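Local coordinates for protein angiogenin-1 (Salmo salar, PDB 7BFK) that probably cleaves RNA as a secreted endoribonuclease of the pancreatic ribonuclease family and appears to be auto-inhibited, at residues Y7-G17 against N44-Q55; A99-C107 against G117-D125. One frame throughout, in Å; residues are numbered along the deposited sequence.

Contact 1: Y7-G17 against N44-Q55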
loop_
_atom_site.group_PDB
_atom_site.type_symbol
_atom_site.label_atom_id
_atom_site.label_comp_id
_atom_site.label_asym_id
_atom_site.label_seq_id
_atom_site.Cartn_x
_atom_site.Cartn_y
_atom_site.Cartn_z
ATOM N N TYR A 7 -5.771 -10.215 2.641
ATOM C CA TYR A 7 -4.471 -10.312 1.920
ATOM C C TYR A 7 -4.712 -9.900 0.468
ATOM O O TYR A 7 -3.954 -9.072 -0.042
ATOM C CB TYR A 7 -3.855 -11.702 2.039
ATOM C CG TYR A 7 -2.560 -11.851 1.288
ATOM C CD1 TYR A 7 -1.607 -10.846 1.312
ATOM C CD2 TYR A 7 -2.283 -12.993 0.553
ATOM C CE1 TYR A 7 -0.415 -10.963 0.624
ATOM C CE2 TYR A 7 -1.085 -13.140 -0.121
ATOM C CZ TYR A 7 -0.146 -12.119 -0.087
ATOM O OH TYR A 7 1.032 -12.238 -0.763
ATOM N N ASN A 8 -5.747 -10.446 -0.188
ATOM C CA ASN A 8 -6.092 -10.055 -1.582
ATOM C C ASN A 8 -6.346 -8.545 -1.631
ATOM O O ASN A 8 -5.893 -7.880 -2.580
ATOM C CB ASN A 8 -7.296 -10.822 -2.137
ATOM C CG ASN A 8 -6.964 -12.271 -2.408
ATOM O OD1 ASN A 8 -6.859 -13.083 -1.483
ATOM N ND2 ASN A 8 -6.771 -12.595 -3.677
ATOM N N HIS A 9 -7.074 -8.023 -0.652
ATOM C CA HIS A 9 -7.380 -6.572 -0.571
ATOM C C HIS A 9 -6.043 -5.800 -0.453
ATOM O O HIS A 9 -5.867 -4.800 -1.147
ATOM C CB HIS A 9 -8.329 -6.299 0.593
ATOM C CG HIS A 9 -9.106 -5.035 0.426
ATOM N ND1 HIS A 9 -8.663 -3.995 -0.378
ATOM C CD2 HIS A 9 -10.252 -4.611 0.994
ATOM C CE1 HIS A 9 -9.524 -3.000 -0.324
ATOM N NE2 HIS A 9 -10.508 -3.348 0.521
ATOM N N PHE A 10 -5.140 -6.270 0.389
ATOM C CA PHE A 10 -3.805 -5.641 0.612
ATOM C C PHE A 10 -3.037 -5.592 -0.708
ATOM O O PHE A 10 -2.550 -4.521 -1.082
ATOM C CB PHE A 10 -3.028 -6.390 1.684
ATOM C CG PHE A 10 -1.642 -5.843 1.902
ATOM C CD1 PHE A 10 -0.599 -6.194 1.064
ATOM C CD2 PHE A 10 -1.395 -4.941 2.929
ATOM C CE1 PHE A 10 0.668 -5.652 1.246
ATOM C CE2 PHE A 10 -0.121 -4.411 3.116
ATOM C CZ PHE A 10 0.898 -4.769 2.281
ATOM N N LEU A 11 -2.964 -6.721 -1.428
ATOM C CA LEU A 11 -2.245 -6.779 -2.720
ATOM C C LEU A 11 -2.853 -5.774 -3.696
ATOM O O LEU A 11 -2.078 -5.050 -4.340
ATOM C CB LEU A 11 -2.313 -8.201 -3.269
ATOM C CG LEU A 11 -1.590 -9.253 -2.450
ATOM C CD1 LEU A 11 -1.755 -10.625 -3.101
ATOM C CD2 LEU A 11 -0.100 -8.907 -2.313
ATOM N N LYS A 12 -4.181 -5.728 -3.816
ATOM C CA LYS A 12 -4.879 -4.811 -4.755
ATOM C C LYS A 12 -4.551 -3.357 -4.395
ATOM O O LYS A 12 -4.265 -2.578 -5.282
ATOM C CB LYS A 12 -6.400 -4.997 -4.697
ATOM C CG LYS A 12 -6.962 -6.251 -5.363
ATOM C CD LYS A 12 -8.437 -6.470 -4.984
ATOM C CE LYS A 12 -8.984 -7.852 -5.285
ATOM N NZ LYS A 12 -9.462 -7.977 -6.681
ATOM N N GLN A 13 -4.581 -3.020 -3.112
ATOM C CA GLN A 13 -4.326 -1.636 -2.634
ATOM C C GLN A 13 -2.827 -1.256 -2.654
ATOM O O GLN A 13 -2.551 -0.078 -2.910
ATOM C CB GLN A 13 -4.831 -1.522 -1.208
ATOM C CG GLN A 13 -4.726 -0.129 -0.635
ATOM C CD GLN A 13 -5.714 0.031 0.490
ATOM O OE1 GLN A 13 -5.349 0.179 1.649
ATOM N NE2 GLN A 13 -6.985 -0.068 0.145
ATOM N N HIS A 14 -1.893 -2.189 -2.411
ATOM C CA HIS A 14 -0.479 -1.815 -2.138
ATOM C C HIS A 14 0.587 -2.589 -2.912
ATOM O O HIS A 14 1.755 -2.279 -2.661
ATOM C CB HIS A 14 -0.178 -1.993 -0.643
ATOM C CG HIS A 14 -0.960 -1.083 0.234
ATOM N ND1 HIS A 14 -0.774 0.279 0.223
ATOM C CD2 HIS A 14 -1.894 -1.323 1.172
ATOM C CE1 HIS A 14 -1.607 0.836 1.067
ATOM N NE2 HIS A 14 -2.293 -0.120 1.667
ATOM N N VAL A 15 0.278 -3.565 -3.767
ATOM C CA VAL A 15 1.377 -4.323 -4.435
ATOM C C VAL A 15 1.206 -4.246 -5.968
ATOM O O VAL A 15 0.218 -4.811 -6.478
ATOM C CB VAL A 15 1.461 -5.766 -3.903
ATOM C CG1 VAL A 15 2.564 -6.564 -4.560
ATOM C CG2 VAL A 15 1.617 -5.801 -2.381
ATOM N N ASP A 16 2.139 -3.577 -6.665
ATOM C CA ASP A 16 2.130 -3.431 -8.152
ATOM C C ASP A 16 3.562 -3.270 -8.684
ATOM O O ASP A 16 4.115 -2.139 -8.660
ATOM C CB ASP A 16 1.217 -2.290 -8.606
ATOM C CG ASP A 16 1.177 -2.111 -10.118
ATOM O OD1 ASP A 16 1.712 -2.982 -10.834
ATOM O OD2 ASP A 16 0.630 -1.102 -10.557
ATOM N N GLY A 17 4.128 -4.373 -9.171
ATOM C CA GLY A 17 5.484 -4.442 -9.738
ATOM C C GLY A 17 5.678 -3.496 -10.918
ATOM O O GLY A 17 6.810 -3.138 -11.163
ATOM N N ASN A 44 -1.445 7.103 -0.890
ATOM C CA ASN A 44 -1.380 5.636 -1.016
ATOM C C ASN A 44 0.009 5.271 -1.500
ATOM O O ASN A 44 0.495 5.919 -2.412
ATOM C CB ASN A 44 -2.453 5.047 -1.913
ATOM C CG ASN A 44 -2.608 3.567 -1.655
ATOM O OD1 ASN A 44 -3.236 3.193 -0.676
ATOM N ND2 ASN A 44 -2.080 2.742 -2.553
ATOM N N THR A 45 0.609 4.275 -0.862
ATOM C CA THR A 45 1.951 3.751 -1.181
ATOM C C THR A 45 1.811 2.370 -1.853
ATOM O O THR A 45 1.144 1.468 -1.273
ATOM C CB THR A 45 2.822 3.721 0.076
ATOM O OG1 THR A 45 2.735 4.994 0.733
ATOM C CG2 THR A 45 4.254 3.360 -0.219
ATOM N N PHE A 46 2.457 2.222 -2.995
ATOM C CA PHE A 46 2.528 0.985 -3.811
ATOM C C PHE A 46 3.929 0.386 -3.704
ATOM O O PHE A 46 4.910 1.122 -3.826
ATOM C CB PHE A 46 2.177 1.295 -5.269
ATOM C CG PHE A 46 0.800 1.872 -5.467
ATOM C CD1 PHE A 46 0.595 3.241 -5.400
ATOM C CD2 PHE A 46 -0.292 1.049 -5.717
ATOM C CE1 PHE A 46 -0.672 3.776 -5.581
ATOM C CE2 PHE A 46 -1.562 1.584 -5.883
ATOM C CZ PHE A 46 -1.747 2.948 -5.810
ATOM N N ILE A 47 4.002 -0.921 -3.447
ATOM C CA ILE A 47 5.273 -1.694 -3.376
ATOM C C ILE A 47 5.521 -2.341 -4.744
ATOM O O ILE A 47 4.630 -3.036 -5.249
ATOM C CB ILE A 47 5.224 -2.748 -2.264
ATOM C CG1 ILE A 47 4.815 -2.147 -0.917
ATOM C CG2 ILE A 47 6.558 -3.464 -2.166
ATOM C CD1 ILE A 47 4.409 -3.182 0.082
ATOM N N LEU A 48 6.704 -2.149 -5.304
ATOM C CA LEU A 48 7.075 -2.751 -6.611
ATOM C C LEU A 48 7.736 -4.101 -6.345
ATOM O O LEU A 48 8.954 -4.158 -6.350
ATOM C CB LEU A 48 7.991 -1.789 -7.378
ATOM C CG LEU A 48 7.281 -0.633 -8.088
ATOM C CD1 LEU A 48 6.553 0.272 -7.113
ATOM C CD2 LEU A 48 8.251 0.190 -8.937
ATOM N N ALA A 49 6.931 -5.141 -6.133
ATOM C CA ALA A 49 7.394 -6.488 -5.767
ATOM C C ALA A 49 6.299 -7.513 -6.060
ATOM O O ALA A 49 5.166 -7.112 -6.381
ATOM C CB ALA A 49 7.772 -6.497 -4.302
ATOM N N ASN A 50 6.640 -8.792 -5.975
ATOM C CA ASN A 50 5.654 -9.877 -6.167
ATOM C C ASN A 50 5.055 -10.169 -4.793
ATOM O O ASN A 50 5.671 -9.903 -3.765
ATOM C CB ASN A 50 6.248 -11.069 -6.922
ATOM C CG ASN A 50 6.955 -12.103 -6.070
ATOM O OD1 ASN A 50 7.074 -11.964 -4.858
ATOM N ND2 ASN A 50 7.421 -13.167 -6.710
ATOM N N PRO A 51 3.799 -10.642 -4.747
ATOM C CA PRO A 51 3.151 -11.013 -3.492
ATOM C C PRO A 51 4.041 -11.834 -2.543
ATOM O O PRO A 51 4.070 -11.525 -1.373
ATOM C CB PRO A 51 1.984 -11.864 -3.988
ATOM C CG PRO A 51 1.602 -11.215 -5.290
ATOM C CD PRO A 51 2.912 -10.777 -5.904
ATOM N N ASP A 52 4.763 -12.830 -3.070
ATOM C CA ASP A 52 5.633 -13.719 -2.253
ATOM C C ASP A 52 6.657 -12.897 -1.469
ATOM O O ASP A 52 6.873 -13.218 -0.313
ATOM C CB ASP A 52 6.279 -14.806 -3.106
ATOM C CG ASP A 52 5.309 -15.943 -3.405
ATOM O OD1 ASP A 52 4.115 -15.827 -3.023
ATOM O OD2 ASP A 52 5.740 -16.908 -4.005
ATOM N N GLN A 53 7.216 -11.852 -2.066
ATOM C CA GLN A 53 8.253 -11.000 -1.431
ATOM C C GLN A 53 7.612 -10.229 -0.279
ATOM O O GLN A 53 8.274 -10.004 0.746
ATOM C CB GLN A 53 8.845 -9.988 -2.413
ATOM C CG GLN A 53 9.426 -10.576 -3.703
ATOM C CD GLN A 53 10.147 -9.515 -4.505
ATOM O OE1 GLN A 53 9.946 -9.356 -5.717
ATOM N NE2 GLN A 53 10.999 -8.758 -3.825
ATOM N N VAL A 54 6.375 -9.788 -0.458
ATOM C CA VAL A 54 5.669 -8.996 0.582
ATOM C C VAL A 54 5.129 -9.955 1.649
ATOM O O VAL A 54 5.228 -9.596 2.837
ATOM C CB VAL A 54 4.576 -8.087 -0.018
ATOM C CG1 VAL A 54 3.933 -7.225 1.051
ATOM C CG2 VAL A 54 5.130 -7.212 -1.138
ATOM N N GLN A 55 4.598 -11.129 1.267
ATOM C CA GLN A 55 4.052 -12.096 2.254
ATOM C C GLN A 55 5.200 -12.516 3.184
ATOM O O GLN A 55 4.964 -12.647 4.396
ATOM C CB GLN A 55 3.374 -13.299 1.592
ATOM C CG GLN A 55 2.801 -14.287 2.610
ATOM C CD GLN A 55 1.970 -15.400 2.013
ATOM O OE1 GLN A 55 2.204 -15.863 0.896
ATOM N NE2 GLN A 55 0.972 -15.839 2.766
HETATM O O HOH W 1 1.478 -14.529 -1.767
HETATM O O HOH W 2 3.331 -7.279 -8.384
#
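The His14 ring meets Thr45 edge-on: ND1 donates to Thr45 O at 2.7 Å, close to the ring plane and almost straight (174°). Gln13 CG lies over one face of this imidazole, and the Asn44 amide, whose OD1 approaches obliquely, is turned only 14° from the ring plane. One face of the Phe46 ring carries Asn44 ND2, which donates to Gln13 O at 2.9 Å, while Asn44 OD1 is held by Lys41. The Tyr7 ring takes Leu11 CD1 on a face, and at its edge OH donates to a water, 2.5 Å away, that also binds Asp52 OD1 and Gln55 OE1. His14 CB lies over one face of Phe10, toward its rim; Phe10 CE1 meets Val54 CG1 at 3.6 Å, and Val15 CG2 faces Val54 CG2 tip to tip at 4.0 Å.

Val15 and Ile47 form a single backbone bridge: Ile47 N donates to His14 O (2.7 Å) and Asp16 N to Ile47 O (2.9 Å). CG beside the backbone N (chi1 -64°) brings the His14 ring to the strand; a leucine in its place would probably leave Thr45 O without its ring N-H donor. Lys41, Asn44, Thr45 and Phe46 belong to the family's Cys-Lys-x-x-Asn-Thr-Phe signature, and His14 probably corresponds to the N-terminal catalytic histidine. The nearly straight ND1 bond probably fixes the ring's rotation and leaves NE2 on the side away from Thr45, as in pancreatic ribonucleases.

Contact 2: A99-C107 against G117-D125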
loop_
_atom_site.group_PDB
_atom_site.type_symbol
_atom_site.label_atom_id
_atom_site.label_comp_id
_atom_site.label_asym_id
_atom_site.label_seq_id
_atom_site.Cartn_x
_atom_site.Cartn_y
_atom_site.Cartn_z
ATOM N N ALA A 99 10.703 6.121 -4.154
ATOM C CA ALA A 99 11.624 5.964 -3.017
ATOM C C ALA A 99 12.000 4.493 -2.871
ATOM O O ALA A 99 11.339 3.615 -3.475
ATOM C CB ALA A 99 10.996 6.494 -1.745
ATOM N N THR A 100 13.054 4.251 -2.109
ATOM C CA THR A 100 13.533 2.917 -1.743
ATOM C C THR A 100 13.511 2.869 -0.224
ATOM O O THR A 100 14.311 3.576 0.388
ATOM C CB THR A 100 14.905 2.612 -2.347
ATOM O OG1 THR A 100 14.816 2.831 -3.756
ATOM C CG2 THR A 100 15.311 1.189 -2.058
ATOM N N LYS A 101 12.611 2.084 0.357
ATOM C CA LYS A 101 12.421 2.104 1.829
ATOM C C LYS A 101 11.967 0.757 2.361
ATOM O O LYS A 101 11.368 -0.038 1.608
ATOM C CB LYS A 101 11.412 3.208 2.184
ATOM C CG LYS A 101 11.989 4.608 2.018
ATOM C CD LYS A 101 11.408 5.666 2.882
ATOM C CE LYS A 101 12.196 6.960 2.814
ATOM N NZ LYS A 101 13.507 6.835 3.488
ATOM N N LYS A 102 12.308 0.484 3.612
ATOM C CA LYS A 102 11.727 -0.653 4.343
ATOM C C LYS A 102 10.262 -0.262 4.513
ATOM O O LYS A 102 9.990 0.959 4.679
ATOM C CB LYS A 102 12.454 -0.901 5.661
ATOM C CG LYS A 102 13.936 -1.212 5.486
ATOM C CD LYS A 102 14.624 -1.664 6.741
ATOM C CE LYS A 102 16.130 -1.621 6.631
ATOM N NZ LYS A 102 16.575 -2.020 5.281
ATOM N N VAL A 103 9.357 -1.220 4.411
ATOM C CA VAL A 103 7.904 -0.935 4.537
ATOM C C VAL A 103 7.421 -1.459 5.890
ATOM O O VAL A 103 8.041 -2.407 6.445
ATOM C CB VAL A 103 7.121 -1.530 3.367
ATOM C CG1 VAL A 103 7.522 -0.871 2.061
ATOM C CG2 VAL A 103 7.296 -3.042 3.301
ATOM N N ILE A 104 6.413 -0.806 6.443
ATOM C CA ILE A 104 5.789 -1.214 7.718
ATOM C C ILE A 104 4.349 -1.588 7.418
ATOM O O ILE A 104 3.599 -0.730 6.963
ATOM C CB ILE A 104 5.916 -0.126 8.778
ATOM C CG1 ILE A 104 7.359 0.371 8.899
ATOM C CG2 ILE A 104 5.366 -0.667 10.086
ATOM C CD1 ILE A 104 7.500 1.709 9.593
ATOM N N ILE A 105 4.005 -2.840 7.660
ATOM C CA ILE A 105 2.663 -3.393 7.353
ATOM C C ILE A 105 2.124 -4.094 8.594
ATOM O O ILE A 105 2.867 -4.265 9.554
ATOM C CB ILE A 105 2.757 -4.369 6.174
ATOM C CG1 ILE A 105 3.504 -5.648 6.568
ATOM C CG2 ILE A 105 3.382 -3.693 4.970
ATOM C CD1 ILE A 105 3.498 -6.711 5.507
ATOM N N ALA A 106 0.857 -4.454 8.538
ATOM C CA ALA A 106 0.177 -5.279 9.536
ATOM C C ALA A 106 0.195 -6.705 9.005
ATOM O O ALA A 106 0.020 -6.898 7.771
ATOM C CB ALA A 106 -1.229 -4.761 9.773
ATOM N N CYS A 107 0.497 -7.658 9.869
ATOM C CA CYS A 107 0.466 -9.104 9.559
ATOM C C CYS A 107 -0.622 -9.766 10.402
ATOM O O CYS A 107 -0.688 -9.480 11.601
ATOM C CB CYS A 107 1.800 -9.778 9.856
ATOM S SG CYS A 107 3.145 -9.270 8.749
ATOM N N GLY A 117 -8.617 0.051 4.648
ATOM C CA GLY A 117 -7.877 0.715 3.558
ATOM C C GLY A 117 -8.058 2.231 3.602
ATOM O O GLY A 117 -7.948 2.872 2.531
ATOM N N ASP A 118 -8.381 2.773 4.784
ATOM C CA ASP A 118 -8.512 4.234 5.044
ATOM C C ASP A 118 -7.141 4.765 5.492
ATOM O O ASP A 118 -7.000 5.984 5.652
ATOM C CB ASP A 118 -9.613 4.542 6.063
ATOM C CG ASP A 118 -9.569 3.693 7.326
ATOM O OD1 ASP A 118 -8.655 2.851 7.439
ATOM O OD2 ASP A 118 -10.464 3.869 8.183
ATOM N N VAL A 119 -6.172 3.880 5.736
ATOM C CA VAL A 119 -4.786 4.319 6.064
ATOM C C VAL A 119 -3.870 3.786 4.956
ATOM O O VAL A 119 -4.355 3.486 3.851
ATOM C CB VAL A 119 -4.325 3.931 7.488
ATOM C CG1 VAL A 119 -2.920 4.458 7.805
ATOM C CG2 VAL A 119 -5.299 4.432 8.549
ATOM N N ASP A 120 -2.595 3.662 5.237
ATOM C CA ASP A 120 -1.602 3.315 4.209
ATOM C C ASP A 120 -0.501 2.510 4.894
ATOM O O ASP A 120 -0.418 2.510 6.137
ATOM C CB ASP A 120 -1.104 4.628 3.586
ATOM C CG ASP A 120 -0.216 4.508 2.377
ATOM O OD1 ASP A 120 -0.228 3.421 1.755
ATOM O OD2 ASP A 120 0.498 5.523 2.064
ATOM N N ILE A 121 0.344 1.869 4.118
ATOM C CA ILE A 121 1.517 1.185 4.696
ATOM C C ILE A 121 2.490 2.284 5.109
ATOM O O ILE A 121 2.319 3.433 4.653
ATOM C CB ILE A 121 2.119 0.197 3.695
ATOM C CG1 ILE A 121 2.567 0.906 2.428
ATOM C CG2 ILE A 121 1.110 -0.915 3.383
ATOM C CD1 ILE A 121 3.472 0.064 1.578
ATOM N N GLY A 122 3.450 1.933 5.942
ATOM C CA GLY A 122 4.487 2.861 6.412
ATOM C C GLY A 122 5.762 2.651 5.646
ATOM O O GLY A 122 5.895 1.610 4.950
ATOM N N ILE A 123 6.666 3.620 5.743
ATOM C CA ILE A 123 8.008 3.572 5.124
ATOM C C ILE A 123 8.989 4.078 6.167
ATOM O O ILE A 123 8.598 4.965 7.011
ATOM C CB ILE A 123 8.089 4.389 3.818
ATOM C CG1 ILE A 123 7.665 5.845 4.021
ATOM C CG2 ILE A 123 7.300 3.723 2.718
ATOM C CD1 ILE A 123 7.912 6.728 2.791
ATOM N N THR A 124 10.198 3.540 6.146
ATOM C CA THR A 124 11.269 3.959 7.070
ATOM C C THR A 124 12.648 3.605 6.503
ATOM O O THR A 124 12.739 2.635 5.707
ATOM C CB THR A 124 11.060 3.331 8.444
ATOM O OG1 THR A 124 12.126 3.809 9.267
ATOM C CG2 THR A 124 11.032 1.820 8.405
ATOM N N ASP A 125 13.642 4.394 6.906
ATOM C CA ASP A 125 15.095 4.264 6.594
ATOM C C ASP A 125 15.401 4.997 5.282
ATOM O O ASP A 125 15.527 6.225 5.309
ATOM C CB ASP A 125 15.537 2.803 6.574
ATOM C CG ASP A 125 15.609 2.144 7.944
ATOM O OD1 ASP A 125 14.806 2.502 8.827
ATOM O OD2 ASP A 125 16.492 1.287 8.121
#
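Residues 102-104 and 122-124 run antiparallel, with Lys102-Thr124 and Ile104-Gly122 as hydrogen-bonded pairs flanking the non-hydrogen-bonded pair Val103-Ile123. Gly122 N donates to Ile104 O at 2.9 Å, on a lone pair in the carbonyl plane, whereas Ile104 N reaches Gly122 O from well above that carbonyl's plane. At the other pair Thr124 N donates to Lys102 O (3.0 Å), and the return bond from Lys102 N is weak.

On the face with Ile104 and Thr124, Ile104 CD1 lies 3.7 Å from Thr124 CG2, the two side chains crossing at about a right angle. Gly122, which has no side chain, brings its CA close to Ile104 CB. This pairing adds the C-terminal strand to the long strand 93-108 of the curled antiparallel sheet of the RNase A fold; Cys107, at the end of the range, is tied by a disulfide to Cys58.

On the side that faces helix 5-14, Ile121 CG2 and Ile105 CG2 lie side by side at 3.9 Å, and both isoleucines touch Phe10. Farther along, the Lys101 chain runs obliquely across Ile123, CD 3.7 Å from Ile123 CD1, its bend at chi4 (-71°) bringing NZ to 2.8 Å from Asp125 O. Lys102 CE passes 3.3 Å from Asp125 OD2, with Lys102 NZ 4.4 Å from OD2, too far for a salt bridge, while OD1 of that carboxylate accepts from Thr124 OG1 through its anti lone pair.

Contact 1 closes before contact 2 opens along the chain, yet their centres are only 11 Å apart and both reach the same antiparallel sheet, through strands 43-47 and 93-108, each paired with strand 76-85. Helix 5-14 belongs to contact 1 and also packs on contact 2, Phe10 and His14 touching Ile121. The closest links lie in the segment just before the C-terminal strand: Asp120 OD2 is probably hydrogen-bonded to Thr45 OG1 and forms a salt bridge with Lys43, Asp120 touches His14, and the carbonyl of Val119 accepts from Lys41. Residues 117-121 thus lie against the probable active site, with Asp120 engaging Thr45 OG1, which in pancreatic ribonucleases contacts the pyrimidine base; this may relate to the reported auto-inhibition.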